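Long-range contacts in Rep protein (Adeno-associated virus - 5, PDB 1M55), which probably cleaves viral DNA at the replication origin, serving as the metal-dependent endonuclease domain of a replication initiator related to rolling-circle Rep proteins: residues M1-E6 with K143-Y149; I8-F13 with E86-L90; F63-W67 with T92-T96; S75-F81 with Q163-L169. All coordinates share one frame; numbering follows the deposited sequence.

In the fold
The chain starts in strand 3-10, which serves two contacts. Its N-terminal half meets K143-Y149 in contact 1, closing the widest loop of the four. Its far end meets E86-L90 in contact 2, and that shorter loop lies wholly within the span of contact 1. Helix 50-71 follows and packs through F63-W67 on T92-T96 in contact 3, also within that span. S75-F81 then pairs with Q163-L169 in contact 4, whose loop crosses those of the other three. Contacts 2 and 3 cross as well, sharing strand 88-95. Contacts 1, 2 and 4 join strands of the antiparallel sheet, while contact 3 fixes a helix on it.

Contact 1: M1-E6 with K143-Y149; sequences MATFYE and KVVDSGY
F4 N donates to V145 O at 2.7 Å and V145 N donates back to F4 O at 3.0 Å, making F4 and V145 a hydrogen-bonded antiparallel pair. It joins strand 3-10 to the short strand 145-146 in the central sheet of this HUH-type nuclease fold. T3 and D146 form the next pair, a non-hydrogen-bonded one. Beyond it, S147 N gives A2 O a weak bond. A type I beta turn from D146 to Y149 then leads into helix 149-154, and D146 OD1 accepts a weak capping bond from G148 N. The F4 ring turns its edge to the second segment, with F4 CE1 3.7 Å from S147 OG. V144 divides its methyls between two neighbours: CG1 lies 3.6 Å from T3 CB, and CG2 lies 3.8 Å from Y5 CE2. A water accepts from E6 N and lies within hydrogen-bonding distance of K143 O, linking the two backbones. The E6 chain is extended, with CG opposite the backbone N (chi1 -180°), and this carries its carboxylate to Y149. T134 OG1 bonds E6 OE1. H91 ND1 bonds E6 OE2, so E6 is a second-shell residue behind a zinc ligand. The carboxylate and the Y149 ring stand 80° apart. Y149 OH donates to E6 OE2 at 2.9 Å, approaching from above the carboxylate plane and 39° out of it.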
# COMPACT_ATOMS: atom_id res chain seq x y z
N MET A 1 -6.31 4.19 -20.71
CA MET A 1 -5.19 3.78 -19.86
C MET A 1 -5.60 2.62 -18.96
O MET A 1 -6.78 2.28 -18.88
CB MET A 1 -4.71 4.96 -19.02
CG MET A 1 -4.34 6.18 -19.84
SD MET A 1 -3.48 7.43 -18.86
CE MET A 1 -1.77 7.08 -19.31
N ALA A 2 -4.62 2.01 -18.30
CA ALA A 2 -4.87 0.88 -17.40
C ALA A 2 -5.76 1.28 -16.22
O ALA A 2 -5.59 2.35 -15.64
CB ALA A 2 -3.55 0.31 -16.90
N THR A 3 -6.71 0.41 -15.88
CA THR A 3 -7.63 0.65 -14.77
C THR A 3 -7.23 -0.12 -13.50
O THR A 3 -6.77 -1.26 -13.57
CB THR A 3 -9.08 0.30 -15.17
OG1 THR A 3 -9.16 -1.07 -15.60
CG2 THR A 3 -9.55 1.21 -16.30
N PHE A 4 -7.46 0.50 -12.34
CA PHE A 4 -7.09 -0.07 -11.05
C PHE A 4 -8.16 0.12 -9.98
O PHE A 4 -8.97 1.05 -10.05
CB PHE A 4 -5.83 0.61 -10.50
CG PHE A 4 -4.64 0.53 -11.40
CD1 PHE A 4 -4.51 1.39 -12.48
CD2 PHE A 4 -3.64 -0.40 -11.16
CE1 PHE A 4 -3.40 1.32 -13.33
CE2 PHE A 4 -2.53 -0.48 -11.99
CZ PHE A 4 -2.41 0.38 -13.08
N TYR A 5 -8.14 -0.76 -8.99
CA TYR A 5 -9.02 -0.66 -7.83
C TYR A 5 -8.06 -0.12 -6.78
O TYR A 5 -6.84 -0.25 -6.94
CB TYR A 5 -9.49 -2.04 -7.35
CG TYR A 5 -10.54 -2.72 -8.19
CD1 TYR A 5 -10.32 -3.99 -8.72
CD2 TYR A 5 -11.76 -2.10 -8.45
CE1 TYR A 5 -11.30 -4.64 -9.46
CE2 TYR A 5 -12.75 -2.73 -9.19
CZ TYR A 5 -12.51 -4.00 -9.70
OH TYR A 5 -13.49 -4.63 -10.44
N GLU A 6 -8.59 0.54 -5.75
CA GLU A 6 -7.75 1.04 -4.68
C GLU A 6 -8.24 0.51 -3.35
O GLU A 6 -9.42 0.62 -3.02
CB GLU A 6 -7.72 2.57 -4.60
CG GLU A 6 -6.81 3.06 -3.45
CD GLU A 6 -6.83 4.56 -3.22
OE1 GLU A 6 -7.92 5.10 -2.95
OE2 GLU A 6 -5.76 5.18 -3.28
N LYS A 143 -14.67 2.13 -6.57
CA LYS A 143 -14.04 3.10 -7.46
C LYS A 143 -12.99 2.47 -8.36
O LYS A 143 -12.24 1.58 -7.96
CB LYS A 143 -13.41 4.22 -6.63
CG LYS A 143 -13.01 5.47 -7.41
CD LYS A 143 -12.30 6.47 -6.51
CE LYS A 143 -12.14 7.83 -7.17
NZ LYS A 143 -13.46 8.51 -7.32
N VAL A 144 -12.96 2.92 -9.61
CA VAL A 144 -11.98 2.46 -10.56
C VAL A 144 -11.27 3.71 -11.05
O VAL A 144 -11.91 4.71 -11.36
CB VAL A 144 -12.64 1.71 -11.76
CG1 VAL A 144 -11.59 1.40 -12.83
CG2 VAL A 144 -13.28 0.42 -11.28
N VAL A 145 -9.95 3.67 -11.04
CA VAL A 145 -9.14 4.80 -11.48
C VAL A 145 -8.17 4.31 -12.54
O VAL A 145 -7.94 3.11 -12.67
CB VAL A 145 -8.33 5.42 -10.31
CG1 VAL A 145 -9.26 5.95 -9.23
CG2 VAL A 145 -7.36 4.40 -9.73
N ASP A 146 -7.65 5.23 -13.35
CA ASP A 146 -6.68 4.85 -14.36
C ASP A 146 -5.28 5.26 -13.90
O ASP A 146 -5.13 5.89 -12.84
CB ASP A 146 -7.02 5.45 -15.73
CG ASP A 146 -7.13 6.96 -15.69
OD1 ASP A 146 -6.21 7.62 -15.15
OD2 ASP A 146 -8.13 7.49 -16.20
N SER A 147 -4.27 4.96 -14.71
CA SER A 147 -2.88 5.27 -14.39
C SER A 147 -2.60 6.72 -14.00
O SER A 147 -1.72 6.97 -13.18
CB SER A 147 -1.97 4.89 -15.57
OG SER A 147 -2.24 3.56 -15.98
N GLY A 148 -3.36 7.65 -14.58
CA GLY A 148 -3.17 9.06 -14.29
C GLY A 148 -3.29 9.42 -12.82
O GLY A 148 -2.71 10.41 -12.37
N TYR A 149 -4.05 8.62 -12.08
CA TYR A 149 -4.24 8.82 -10.64
C TYR A 149 -2.88 8.78 -9.92
O TYR A 149 -2.69 9.46 -8.91
CB TYR A 149 -5.17 7.73 -10.11
CG TYR A 149 -5.47 7.77 -8.62
CD1 TYR A 149 -6.49 8.59 -8.13
CD2 TYR A 149 -4.81 6.93 -7.73
CE1 TYR A 149 -6.85 8.56 -6.77
CE2 TYR A 149 -5.16 6.89 -6.37
CZ TYR A 149 -6.18 7.71 -5.91
OH TYR A 149 -6.55 7.66 -4.58
O HOH W 1 -11.46 0.72 -5.49

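Contact 2: I8-F13 with E86-L90; sequences IVRVPF and EYFHL. With ZN (zinc ion), chain C.
The end of strand 3-10 and the start of strand 88-95 run antiparallel beside a zinc site, with V9 paired to L90 and R10 to H89. V9 N donates to L90 O at 3.0 Å, and L90 N returns a bond to V9 O at 2.8 Å. V11 N reaches F88 O at 2.9 Å. Past these, a water donates to V11 O and accepts from F88 N. H89 is the first histidine of the histidine-hydrophobic-histidine (HUH) motif, here H89-L90-H91. Its NE2 binds zinc at 2.0 Å, and E82 and H91 complete the protein ligands. H89 ND1 donates to Y87 O at 2.9 Å. That bond lies in the imidazole plane and fixes the rotation of the ring. I8 CG2 lies alongside the same ring, 4.0 Å from H89 CD2. R10 stretches out over one face of the Y87 ring. Its CD makes a CH-pi contact at 3.9 Å from the ring centroid. Its guanidinium is nearly parallel to the ring, 18° apart, with its centre over Y87 CE1 at the rim. N128 O takes a weak bond from R10 NH1. The F13 and F88 rings are perpendicular, with F13 CE2 3.7 Å from F88 CD1.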
# COMPACT_ATOMS: atom_id res chain seq x y z
N ILE A 8 -7.17 0.76 0.67
CA ILE A 8 -6.30 1.42 1.62
C ILE A 8 -6.21 0.54 2.86
O ILE A 8 -7.23 0.11 3.41
CB ILE A 8 -6.79 2.84 1.99
CG1 ILE A 8 -6.69 3.75 0.76
CG2 ILE A 8 -5.94 3.42 3.13
CD1 ILE A 8 -7.22 5.16 0.99
N VAL A 9 -4.98 0.18 3.22
CA VAL A 9 -4.74 -0.65 4.38
C VAL A 9 -4.03 0.14 5.47
O VAL A 9 -2.93 0.66 5.26
CB VAL A 9 -3.88 -1.90 4.03
CG1 VAL A 9 -3.68 -2.76 5.28
CG2 VAL A 9 -4.55 -2.71 2.93
N ARG A 10 -4.69 0.29 6.62
CA ARG A 10 -4.09 0.98 7.75
C ARG A 10 -3.17 -0.04 8.41
O ARG A 10 -3.58 -1.17 8.68
CB ARG A 10 -5.18 1.47 8.70
CG ARG A 10 -5.96 2.64 8.11
CD ARG A 10 -7.16 3.01 8.95
NE ARG A 10 -7.74 4.27 8.49
CZ ARG A 10 -8.91 4.74 8.90
NH1 ARG A 10 -9.64 4.06 9.78
NH2 ARG A 10 -9.35 5.91 8.45
N VAL A 11 -1.92 0.35 8.61
CA VAL A 11 -0.90 -0.53 9.17
C VAL A 11 -0.84 -0.61 10.70
O VAL A 11 -0.48 0.36 11.37
CB VAL A 11 0.50 -0.14 8.61
CG1 VAL A 11 1.59 -1.03 9.18
CG2 VAL A 11 0.49 -0.23 7.09
N PRO A 12 -1.19 -1.78 11.27
CA PRO A 12 -1.17 -1.99 12.72
C PRO A 12 0.27 -2.24 13.18
O PRO A 12 1.01 -2.96 12.52
CB PRO A 12 -2.02 -3.25 12.89
CG PRO A 12 -2.74 -3.43 11.56
CD PRO A 12 -1.71 -2.97 10.59
N PHE A 13 0.65 -1.68 14.32
CA PHE A 13 2.01 -1.87 14.84
C PHE A 13 2.12 -1.72 16.36
O PHE A 13 3.07 -2.20 16.98
CB PHE A 13 2.98 -0.89 14.17
CG PHE A 13 2.76 0.55 14.53
CD1 PHE A 13 3.36 1.10 15.66
CD2 PHE A 13 1.93 1.35 13.76
CE1 PHE A 13 3.13 2.42 16.02
CE2 PHE A 13 1.70 2.68 14.11
CZ PHE A 13 2.30 3.22 15.24
N GLU A 86 -3.50 10.34 11.09
CA GLU A 86 -3.94 9.38 12.10
C GLU A 86 -3.30 8.00 12.01
O GLU A 86 -3.08 7.35 13.03
CB GLU A 86 -5.47 9.19 12.04
CG GLU A 86 -6.30 10.21 12.80
CD GLU A 86 -6.28 11.58 12.16
OE1 GLU A 86 -6.91 11.75 11.09
OE2 GLU A 86 -5.63 12.49 12.71
N TYR A 87 -3.03 7.54 10.79
CA TYR A 87 -2.47 6.20 10.62
C TYR A 87 -1.43 6.07 9.53
O TYR A 87 -1.43 6.82 8.56
CB TYR A 87 -3.57 5.21 10.24
CG TYR A 87 -4.75 5.14 11.17
CD1 TYR A 87 -5.88 5.91 10.95
CD2 TYR A 87 -4.74 4.27 12.26
CE1 TYR A 87 -6.98 5.83 11.79
CE2 TYR A 87 -5.84 4.17 13.11
CZ TYR A 87 -6.95 4.95 12.87
OH TYR A 87 -8.05 4.86 13.69
N PHE A 88 -0.55 5.09 9.70
CA PHE A 88 0.41 4.76 8.66
C PHE A 88 -0.52 3.91 7.79
O PHE A 88 -1.32 3.12 8.31
CB PHE A 88 1.53 3.88 9.22
CG PHE A 88 2.59 4.65 9.94
CD1 PHE A 88 2.45 4.94 11.30
CD2 PHE A 88 3.73 5.09 9.27
CE1 PHE A 88 3.44 5.66 11.97
CE2 PHE A 88 4.72 5.80 9.93
CZ PHE A 88 4.58 6.09 11.29
N HIS A 89 -0.46 4.09 6.48
CA HIS A 89 -1.36 3.34 5.62
C HIS A 89 -0.79 3.13 4.23
O HIS A 89 0.13 3.84 3.81
CB HIS A 89 -2.72 4.04 5.53
CG HIS A 89 -2.64 5.44 5.00
ND1 HIS A 89 -2.26 6.53 5.75
CD2 HIS A 89 -2.83 5.90 3.74
CE1 HIS A 89 -2.23 7.60 4.94
NE2 HIS A 89 -2.57 7.26 3.71
N LEU A 90 -1.36 2.16 3.54
CA LEU A 90 -0.94 1.83 2.18
C LEU A 90 -2.04 2.11 1.17
O LEU A 90 -3.19 1.71 1.38
CB LEU A 90 -0.61 0.33 2.09
CG LEU A 90 0.60 -0.23 2.83
CD1 LEU A 90 0.41 -1.72 3.07
CD2 LEU A 90 1.87 0.05 2.03
ZN ZN C . -2.64 8.46 2.05
O HOH W 2 -0.87 3.24 11.88

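Contact 3: F63-W67 with T92-T96; sequences FLYEW and TLVET. With ZN (zinc ion), chain D.
E95 O accepts a 2.7 Å hydrogen bond from a water, and that water accepts from W67 NE1 at 3.0 Å. The water lies at the edge of the indole, in its plane. It satisfies the indole N-H and links helix 50-71 to strand 88-95 by a polar bridge. The rest is mainly apolar packing of a helix on the sheet, as in the alpha/beta fold of Rep nuclease domains. V94 sits at its centre. Its CG1 stands over the five-membered ring of W67, only 3.3 Å from the centroid and 18° off the normal, so the packing is tight. With CG1 opposite the backbone N (chi1 -170°), the other methyl, CG2, is directed between F63 and L64. It lies 4.0 Å from F63 CE2 and 4.0 Å from L64 CD2. T92 CG2 comes over a face of the F63 ring, 4.1 Å from its centroid. The E95 side chain turns away from the helix, and its OE2 binds a zinc ion at 2.2 Å. Two waters and Q73 are also ligands of this metal, and K76 N donates to the same E95 OE2. W67 packs further on Y5 of strand 3-10 and L104 of helix 101-118. F63 touches V7 of that strand and I111 of that helix, so F63 and W67 lie between the sheet and helix 101-118.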
# COMPACT_ATOMS: atom_id res chain seq x y z
N PHE A 63 -0.74 -9.36 0.49
CA PHE A 63 -1.92 -8.85 -0.21
C PHE A 63 -1.82 -9.18 -1.69
O PHE A 63 -2.74 -9.77 -2.27
CB PHE A 63 -2.01 -7.33 -0.02
CG PHE A 63 -3.25 -6.71 -0.62
CD1 PHE A 63 -4.30 -6.29 0.20
CD2 PHE A 63 -3.37 -6.54 -2.00
CE1 PHE A 63 -5.44 -5.71 -0.35
CE2 PHE A 63 -4.51 -5.96 -2.55
CZ PHE A 63 -5.55 -5.54 -1.73
N LEU A 64 -0.69 -8.82 -2.31
CA LEU A 64 -0.50 -9.06 -3.73
C LEU A 64 -0.51 -10.52 -4.13
O LEU A 64 -1.10 -10.88 -5.15
CB LEU A 64 0.79 -8.39 -4.22
CG LEU A 64 0.77 -6.86 -4.17
CD1 LEU A 64 2.15 -6.29 -4.45
CD2 LEU A 64 -0.26 -6.31 -5.15
N TYR A 65 0.11 -11.38 -3.33
CA TYR A 65 0.16 -12.80 -3.63
C TYR A 65 -1.25 -13.39 -3.58
O TYR A 65 -1.63 -14.19 -4.44
CB TYR A 65 1.11 -13.54 -2.68
CG TYR A 65 2.55 -13.05 -2.77
CD1 TYR A 65 3.50 -13.42 -1.81
CD2 TYR A 65 2.96 -12.18 -3.79
CE1 TYR A 65 4.80 -12.92 -1.85
CE2 TYR A 65 4.26 -11.67 -3.84
CZ TYR A 65 5.17 -12.04 -2.87
OH TYR A 65 6.44 -11.52 -2.91
N GLU A 66 -2.04 -12.96 -2.60
CA GLU A 66 -3.41 -13.43 -2.45
C GLU A 66 -4.24 -12.90 -3.62
O GLU A 66 -5.07 -13.61 -4.18
CB GLU A 66 -3.98 -12.98 -1.11
CG GLU A 66 -5.11 -13.85 -0.56
CD GLU A 66 -4.67 -15.27 -0.19
OE1 GLU A 66 -3.45 -15.54 -0.07
OE2 GLU A 66 -5.56 -16.11 -0.01
N TRP A 67 -3.98 -11.66 -4.02
CA TRP A 67 -4.69 -11.05 -5.15
C TRP A 67 -4.38 -11.85 -6.42
O TRP A 67 -5.29 -12.15 -7.20
CB TRP A 67 -4.26 -9.60 -5.34
CG TRP A 67 -5.02 -8.88 -6.41
CD1 TRP A 67 -4.83 -8.97 -7.76
CD2 TRP A 67 -6.09 -7.94 -6.22
NE1 TRP A 67 -5.71 -8.15 -8.42
CE2 TRP A 67 -6.50 -7.50 -7.50
CE3 TRP A 67 -6.75 -7.42 -5.09
CZ2 TRP A 67 -7.53 -6.57 -7.69
CZ3 TRP A 67 -7.77 -6.49 -5.28
CH2 TRP A 67 -8.15 -6.08 -6.57
N THR A 92 -3.11 0.93 -1.97
CA THR A 92 -2.84 -0.25 -2.77
C THR A 92 -3.63 -0.25 -4.08
O THR A 92 -4.83 -0.53 -4.09
CB THR A 92 -3.17 -1.52 -1.95
OG1 THR A 92 -2.67 -1.35 -0.61
CG2 THR A 92 -2.52 -2.75 -2.56
N LEU A 93 -2.96 0.13 -5.17
CA LEU A 93 -3.59 0.16 -6.48
C LEU A 93 -3.23 -1.13 -7.20
O LEU A 93 -2.05 -1.42 -7.43
CB LEU A 93 -3.09 1.34 -7.31
CG LEU A 93 -3.45 2.76 -6.88
CD1 LEU A 93 -2.80 3.75 -7.85
CD2 LEU A 93 -4.95 2.94 -6.88
N VAL A 94 -4.24 -1.92 -7.55
CA VAL A 94 -4.01 -3.17 -8.26
C VAL A 94 -4.94 -3.16 -9.47
O VAL A 94 -6.10 -2.75 -9.36
CB VAL A 94 -4.29 -4.39 -7.37
CG1 VAL A 94 -3.81 -5.65 -8.06
CG2 VAL A 94 -3.58 -4.24 -6.02
N GLU A 95 -4.44 -3.60 -10.62
CA GLU A 95 -5.26 -3.58 -11.82
C GLU A 95 -6.52 -4.43 -11.68
O GLU A 95 -6.53 -5.44 -10.97
CB GLU A 95 -4.46 -3.99 -13.05
CG GLU A 95 -4.16 -5.46 -13.16
CD GLU A 95 -3.40 -5.78 -14.42
OE1 GLU A 95 -3.76 -5.27 -15.50
OE2 GLU A 95 -2.42 -6.55 -14.33
N THR A 96 -7.58 -4.00 -12.36
CA THR A 96 -8.88 -4.66 -12.31
C THR A 96 -8.99 -6.00 -13.03
O THR A 96 -9.88 -6.80 -12.73
CB THR A 96 -9.96 -3.73 -12.87
OG1 THR A 96 -9.65 -3.40 -14.23
CG2 THR A 96 -10.04 -2.45 -12.07
ZN ZN D . -1.85 -7.67 -16.09
O HOH W 3 -5.77 -7.97 -11.43
O HOH W 4 -4.02 -7.90 -17.06
O HOH W 5 0.38 -7.84 -15.30

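Contact 4: S75-F81 with Q163-L169; sequences SKFFVQF and QWAWTNL
The N168 side chain crosses F77 at about a right angle. Its amide is tilted 34° from the ring plane, with OD1 over one face and ND2 out by the CE2 rim, and both ends are used. Its OD1 accepts from F77 N at 2.8 Å. Its ND2 donates to S75 O at 3.1 Å, from above that carbonyl plane. F77 CG stands between its own backbone N and carbonyl carbon (chi1 66°), which swings the ring back over N168. K76 crosses the same asparagine obliquely, and its NZ donates to N168 O at 3.0 Å. T167 OG1 gives F77 O a 2.7 Å bond in the carbonyl plane and accepts from L169 N, forming an ST turn. T167 CB also lies 3.5 Å from F78 CD1, the two side chains meeting at a slant. Behind this end, strands 77-83 and 162-167 are antiparallel neighbours in the sheet. V79 and W166 exchange backbone bonds in both directions. The W166 indole passes across V79 and F81, with CE3 3.9 Å from V79 CG1 and CZ3 3.9 Å from F81 CB. R60 makes a cation-pi contact with this indole. At the far end Q163 and W164 both face F81 in a classic beta bulge, and Q163 N and W164 N both donate to F81 O. Q163 CB presses on F81 CD1 at 3.4 Å. The two-ended grip on the N168 amide thus sets which end is oxygen and stands in for strand pairing beyond the last backbone bond, the weak one from N168 N to F77 O.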
# COMPACT_ATOMS: atom_id res chain seq x y z
N SER A 75 -0.60 -9.56 -11.40
CA SER A 75 -1.26 -8.27 -11.55
C SER A 75 -0.34 -7.06 -11.37
O SER A 75 0.56 -7.06 -10.53
CB SER A 75 -2.43 -8.16 -10.56
OG SER A 75 -3.39 -9.18 -10.78
N LYS A 76 -0.57 -6.05 -12.20
CA LYS A 76 0.20 -4.81 -12.14
C LYS A 76 -0.29 -4.06 -10.91
O LYS A 76 -1.48 -4.14 -10.55
CB LYS A 76 -0.05 -3.96 -13.39
CG LYS A 76 0.58 -4.52 -14.66
CD LYS A 76 2.09 -4.57 -14.55
CE LYS A 76 2.74 -5.04 -15.84
NZ LYS A 76 4.22 -4.94 -15.79
N PHE A 77 0.62 -3.33 -10.27
CA PHE A 77 0.28 -2.59 -9.06
C PHE A 77 1.19 -1.40 -8.83
O PHE A 77 2.27 -1.30 -9.43
CB PHE A 77 0.40 -3.51 -7.82
CG PHE A 77 1.82 -3.97 -7.53
CD1 PHE A 77 2.70 -3.17 -6.78
CD2 PHE A 77 2.29 -5.18 -8.03
CE1 PHE A 77 4.02 -3.58 -6.54
CE2 PHE A 77 3.61 -5.60 -7.79
CZ PHE A 77 4.47 -4.80 -7.05
N PHE A 78 0.72 -0.49 -7.99
CA PHE A 78 1.48 0.66 -7.54
C PHE A 78 0.99 0.81 -6.11
O PHE A 78 -0.20 1.02 -5.87
CB PHE A 78 1.21 1.94 -8.33
CG PHE A 78 2.12 3.08 -7.92
CD1 PHE A 78 3.35 3.27 -8.54
CD2 PHE A 78 1.78 3.91 -6.84
CE1 PHE A 78 4.23 4.27 -8.10
CE2 PHE A 78 2.65 4.90 -6.40
CZ PHE A 78 3.88 5.08 -7.03
N VAL A 79 1.89 0.59 -5.16
CA VAL A 79 1.57 0.66 -3.74
C VAL A 79 2.42 1.73 -3.09
O VAL A 79 3.64 1.75 -3.24
CB VAL A 79 1.85 -0.70 -3.06
CG1 VAL A 79 1.54 -0.64 -1.57
CG2 VAL A 79 1.04 -1.81 -3.73
N GLN A 80 1.77 2.65 -2.39
CA GLN A 80 2.49 3.72 -1.71
C GLN A 80 2.20 3.71 -0.21
O GLN A 80 1.04 3.70 0.21
CB GLN A 80 2.15 5.08 -2.32
CG GLN A 80 2.92 6.23 -1.70
CD GLN A 80 2.98 7.43 -2.61
OE1 GLN A 80 3.69 7.42 -3.61
NE2 GLN A 80 2.24 8.48 -2.27
N PHE A 81 3.27 3.65 0.58
CA PHE A 81 3.19 3.65 2.04
C PHE A 81 3.32 5.09 2.53
O PHE A 81 4.29 5.79 2.18
CB PHE A 81 4.31 2.77 2.62
CG PHE A 81 4.25 2.62 4.12
CD1 PHE A 81 5.42 2.69 4.87
CD2 PHE A 81 3.04 2.41 4.77
CE1 PHE A 81 5.37 2.56 6.26
CE2 PHE A 81 2.99 2.29 6.16
CZ PHE A 81 4.16 2.36 6.90
N GLN A 163 6.49 7.55 2.72
CA GLN A 163 7.39 6.68 3.47
C GLN A 163 8.13 5.72 2.55
O GLN A 163 9.34 5.50 2.71
CB GLN A 163 6.61 5.91 4.54
CG GLN A 163 6.13 6.76 5.70
CD GLN A 163 7.23 7.07 6.70
OE1 GLN A 163 7.97 6.17 7.12
NE2 GLN A 163 7.35 8.33 7.09
N TRP A 164 7.43 5.17 1.56
CA TRP A 164 8.02 4.22 0.62
C TRP A 164 7.00 3.92 -0.47
O TRP A 164 5.82 4.26 -0.33
CB TRP A 164 8.37 2.91 1.35
CG TRP A 164 9.51 2.13 0.77
CD1 TRP A 164 9.43 1.12 -0.14
CD2 TRP A 164 10.89 2.25 1.12
NE1 TRP A 164 10.68 0.59 -0.37
CE2 TRP A 164 11.60 1.27 0.39
CE3 TRP A 164 11.61 3.08 1.99
CZ2 TRP A 164 12.98 1.10 0.50
CZ3 TRP A 164 12.99 2.92 2.09
CH2 TRP A 164 13.66 1.93 1.35
N ALA A 165 7.43 3.27 -1.54
CA ALA A 165 6.52 2.90 -2.62
C ALA A 165 7.13 1.75 -3.41
O ALA A 165 8.35 1.58 -3.44
CB ALA A 165 6.23 4.10 -3.53
N TRP A 166 6.26 0.96 -4.03
CA TRP A 166 6.67 -0.20 -4.83
C TRP A 166 5.77 -0.27 -6.05
O TRP A 166 4.59 0.11 -6.00
CB TRP A 166 6.45 -1.51 -4.05
CG TRP A 166 7.09 -1.61 -2.69
CD1 TRP A 166 8.25 -2.26 -2.38
CD2 TRP A 166 6.54 -1.16 -1.45
NE1 TRP A 166 8.44 -2.27 -1.02
CE2 TRP A 166 7.41 -1.60 -0.42
CE3 TRP A 166 5.38 -0.44 -1.10
CZ2 TRP A 166 7.16 -1.35 0.93
CZ3 TRP A 166 5.14 -0.19 0.25
CH2 TRP A 166 6.02 -0.64 1.25
N THR A 167 6.28 -0.81 -7.15
CA THR A 167 5.49 -0.96 -8.36
C THR A 167 6.17 -1.88 -9.36
O THR A 167 7.40 -2.05 -9.32
CB THR A 167 5.26 0.41 -9.06
OG1 THR A 167 4.36 0.24 -10.16
CG2 THR A 167 6.57 0.99 -9.57
N ASN A 168 5.36 -2.52 -10.19
CA ASN A 168 5.89 -3.36 -11.25
C ASN A 168 5.52 -2.73 -12.59
O ASN A 168 5.56 -3.38 -13.64
CB ASN A 168 5.43 -4.83 -11.14
CG ASN A 168 3.93 -4.99 -11.18
OD1 ASN A 168 3.18 -4.02 -11.23
ND2 ASN A 168 3.48 -6.24 -11.15
N LEU A 169 5.14 -1.45 -12.55
CA LEU A 169 4.81 -0.69 -13.75
C LEU A 169 6.11 -0.00 -14.17
O LEU A 169 6.62 0.86 -13.44
CB LEU A 169 3.73 0.36 -13.46
CG LEU A 169 2.34 -0.17 -13.11
CD1 LEU A 169 1.48 0.94 -12.52
CD2 LEU A 169 1.68 -0.76 -14.36